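Local coordinates for RNA polymerase II-associated protein 3 (Homo sapiens, PDB 6FM8) that probably serves as a flexible scaffold that couples HSP90 to the R2TP co-chaperone complex, at residues Q18-L23 / E38-L43. Sequence-based numbering, arbitrary orientation.
Sequences QIVKIL and EILQRL
An antiparallel helical hairpin in the C-terminal region of RPAP3, a possible Monad-binding region, is formed by helix 13-29 and helix 34-48 with a short connection between them; it brings Leu23 against Ile39, Leu40 and Leu43, a worked example of two helices joined by aliphatic side chains meeting across their facing sides. The local axes run at 154° to each other and approach to 10.5 Å, with Val20 and Leu40 the nearest pair by CA. Leu23 gives up more surface than any other residue of the two segments, and its root and its tip meet different partners. Near the backbone, its CB receives CD2 of Leu40 at 3.7 Å. With CG of Leu40 set beside the backbone N (chi1 -73°), the isopropyl end of Leu40 leans nearer to helix 13-29 than its CB direction suggests, and CD2 also comes 3.9 Å from the carbonyl O of Val20. Farther out, CD1 of Leu23 touches CG2 of Ile39 at 3.7 Å; the two side chains meet roughly perpendicular, as do those of Leu23 and Leu43. Val20 and Leu43 instead lie alongside, pointing opposite ways, CG2 of Val20 lying 4.0 Å from CD1 of Leu43. Beyond this apolar seam, Leu40 continues onto Tyr27 and Leu43 onto Phe16, which extends the packing along helix 13-29 in both directions. The tightest point is a methyl pair pressed slightly inside normal contact distance, Leu23 CD1 to Leu43 CD1 at 3.5 Å.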
ATOM      1  N   GLN A  18       4.774   3.087  -6.625  1.00 19.32           N
ATOM      2  CA  GLN A  18       5.917   3.755  -6.008  1.00 18.21           C
ATOM      3  C   GLN A  18       5.881   3.685  -4.493  1.00 20.14           C
ATOM      4  O   GLN A  18       6.902   3.387  -3.871  1.00 20.02           O
ATOM      5  CB  GLN A  18       5.987   5.208  -6.460  1.00 19.72           C
ATOM      6  CG  GLN A  18       6.551   5.329  -7.854  1.00 28.84           C
ATOM      7  CD  GLN A  18       6.547   6.756  -8.291  1.00 42.03           C
ATOM      8  OE1 GLN A  18       7.123   7.615  -7.628  1.00 33.40           O
ATOM      9  NE2 GLN A  18       5.911   7.036  -9.418  1.00 41.39           N
ATOM     10  N   ILE A  19       4.731   3.982  -3.897  1.00 17.05           N
ATOM     11  CA  ILE A  19       4.633   3.959  -2.432  1.00 17.17           C
ATOM     12  C   ILE A  19       4.759   2.509  -1.896  1.00 19.18           C
ATOM     13  O   ILE A  19       5.362   2.330  -0.851  1.00 18.27           O
ATOM     14  CB  ILE A  19       3.400   4.691  -1.845  1.00 19.83           C
ATOM     15  CG1 ILE A  19       3.614   4.982  -0.335  1.00 20.65           C
ATOM     16  CG2 ILE A  19       2.096   3.917  -2.065  1.00 19.22           C
ATOM     17  CD1 ILE A  19       4.826   5.834  -0.014  1.00 25.99           C
ATOM     18  N   VAL A  20       4.276   1.492  -2.638  1.00 18.09           N
ATOM     19  CA  VAL A  20       4.421   0.097  -2.186  1.00 18.03           C
ATOM     20  C   VAL A  20       5.920  -0.250  -2.139  1.00 21.00           C
ATOM     21  O   VAL A  20       6.395  -0.785  -1.135  1.00 20.55           O
ATOM     22  CB  VAL A  20       3.588  -0.882  -3.059  1.00 21.74           C
ATOM     23  CG1 VAL A  20       4.027  -2.338  -2.853  1.00 21.40           C
ATOM     24  CG2 VAL A  20       2.105  -0.725  -2.761  1.00 21.98           C
ATOM     25  N   LYS A  21       6.671   0.130  -3.185  1.00 20.91           N
ATOM     26  CA  LYS A  21       8.118  -0.072  -3.281  1.00 20.52           C
ATOM     27  C   LYS A  21       8.843   0.616  -2.122  1.00 22.08           C
ATOM     28  O   LYS A  21       9.641  -0.037  -1.464  1.00 21.49           O
ATOM     29  CB  LYS A  21       8.656   0.432  -4.648  1.00 24.35           C
ATOM     30  CG  LYS A  21      10.151   0.233  -4.843  1.00 35.36           C
ATOM     31  N   ILE A  22       8.549   1.910  -1.860  1.00 19.75           N
ATOM     32  CA  ILE A  22       9.145   2.698  -0.773  1.00 19.48           C
ATOM     33  C   ILE A  22       8.876   2.024   0.592  1.00 21.26           C
ATOM     34  O   ILE A  22       9.798   1.831   1.383  1.00 19.75           O
ATOM     35  CB  ILE A  22       8.586   4.142  -0.819  1.00 22.52           C
ATOM     36  CG1 ILE A  22       9.282   4.946  -1.937  1.00 22.15           C
ATOM     37  CG2 ILE A  22       8.761   4.832   0.538  1.00 24.00           C
ATOM     38  CD1 ILE A  22       8.465   6.156  -2.448  1.00 26.97           C
ATOM     39  N   LEU A  23       7.617   1.645   0.829  1.00 19.62           N
ATOM     40  CA  LEU A  23       7.203   1.015   2.078  1.00 18.40           C
ATOM     41  C   LEU A  23       7.838  -0.376   2.245  1.00 22.62           C
ATOM     42  O   LEU A  23       8.236  -0.733   3.345  1.00 20.64           O
ATOM     43  CB  LEU A  23       5.672   0.898   2.109  1.00 17.68           C
ATOM     44  CG  LEU A  23       4.918   2.195   2.487  1.00 21.81           C
ATOM     45  CD1 LEU A  23       3.473   2.067   2.163  1.00 22.97           C
ATOM     46  CD2 LEU A  23       5.077   2.533   3.947  1.00 23.87           C
ATOM     47  N   GLU A  38       1.403  -3.761   8.488  1.00 16.47           N
ATOM     48  CA  GLU A  38      -0.014  -3.416   8.486  0.64 16.69           C
ATOM     49  C   GLU A  38      -0.362  -2.449   7.340  1.00 20.13           C
ATOM     50  O   GLU A  38      -1.391  -2.637   6.677  1.00 18.51           O
ATOM     51  CB  GLU A  38      -0.403  -2.826   9.845  0.64 18.33           C
ATOM     52  CG  GLU A  38      -0.478  -3.878  10.940  0.64 22.68           C
ATOM     53  N   ILE A  39       0.482  -1.443   7.088  1.00 17.49           N
ATOM     54  CA  ILE A  39       0.218  -0.486   6.002  1.00 17.00           C
ATOM     55  C   ILE A  39       0.245  -1.237   4.651  1.00 18.91           C
ATOM     56  O   ILE A  39      -0.666  -1.072   3.827  1.00 17.70           O
ATOM     57  CB  ILE A  39       1.199   0.715   6.030  1.00 19.34           C
ATOM     58  CG1 ILE A  39       1.062   1.537   7.353  1.00 20.17           C
ATOM     59  CG2 ILE A  39       0.950   1.627   4.818  1.00 19.81           C
ATOM     60  CD1 ILE A  39       2.269   2.523   7.601  1.00 21.64           C
ATOM     61  N   LEU A  40       1.276  -2.080   4.453  1.00 16.20           N
ATOM     62  CA  LEU A  40       1.427  -2.897   3.243  1.00 15.77           C
ATOM     63  C   LEU A  40       0.246  -3.852   3.067  1.00 21.01           C
ATOM     64  O   LEU A  40      -0.227  -4.016   1.944  1.00 20.29           O
ATOM     65  CB  LEU A  40       2.753  -3.678   3.296  1.00 16.05           C
ATOM     66  CG  LEU A  40       4.014  -2.827   3.066  1.00 19.45           C
ATOM     67  CD1 LEU A  40       5.275  -3.567   3.557  1.00 19.61           C
ATOM     68  CD2 LEU A  40       4.145  -2.420   1.551  1.00 19.61           C
ATOM     69  N   GLN A  41      -0.254  -4.453   4.183  1.00 18.86           N
ATOM     70  CA  GLN A  41      -1.396  -5.365   4.132  1.00 20.28           C
ATOM     71  C   GLN A  41      -2.651  -4.621   3.662  1.00 23.24           C
ATOM     72  O   GLN A  41      -3.365  -5.135   2.813  1.00 23.26           O
ATOM     73  CB  GLN A  41      -1.632  -6.028   5.504  1.00 22.69           C
ATOM     74  CG  GLN A  41      -1.522  -7.547   5.490  1.00 52.77           C
ATOM     75  CD  GLN A  41      -2.715  -8.219   4.847  1.00 83.04           C
ATOM     76  OE1 GLN A  41      -3.859  -8.084   5.298  1.00 81.67           O
ATOM     77  NE2 GLN A  41      -2.471  -8.970   3.782  1.00 78.42           N
ATOM     78  N   ARG A  42      -2.887  -3.391   4.158  1.00 20.61           N
ATOM     79  CA  ARG A  42      -4.046  -2.590   3.731  1.00 20.32           C
ATOM     80  C   ARG A  42      -3.925  -2.218   2.232  1.00 23.47           C
ATOM     81  O   ARG A  42      -4.916  -2.253   1.497  1.00 21.43           O
ATOM     82  CB  ARG A  42      -4.178  -1.307   4.570  1.00 22.40           C
ATOM     83  CG  ARG A  42      -4.789  -1.484   5.951  1.00 32.69           C
ATOM     84  CD  ARG A  42      -5.198  -0.136   6.527  1.00 34.86           C
ATOM     85  N   LEU A  43      -2.708  -1.883   1.777  1.00 20.22           N
ATOM     86  CA  LEU A  43      -2.500  -1.539   0.365  1.00 20.97           C
ATOM     87  C   LEU A  43      -2.769  -2.762  -0.551  1.00 24.48           C
ATOM     88  O   LEU A  43      -3.372  -2.617  -1.627  1.00 23.51           O
ATOM     89  CB  LEU A  43      -1.082  -0.988   0.136  1.00 20.43           C
ATOM     90  CG  LEU A  43      -0.854   0.418   0.687  1.00 24.02           C
ATOM     91  CD1 LEU A  43       0.612   0.758   0.665  1.00 23.45           C
ATOM     92  CD2 LEU A  43      -1.644   1.455  -0.104  1.00 24.31           C
TER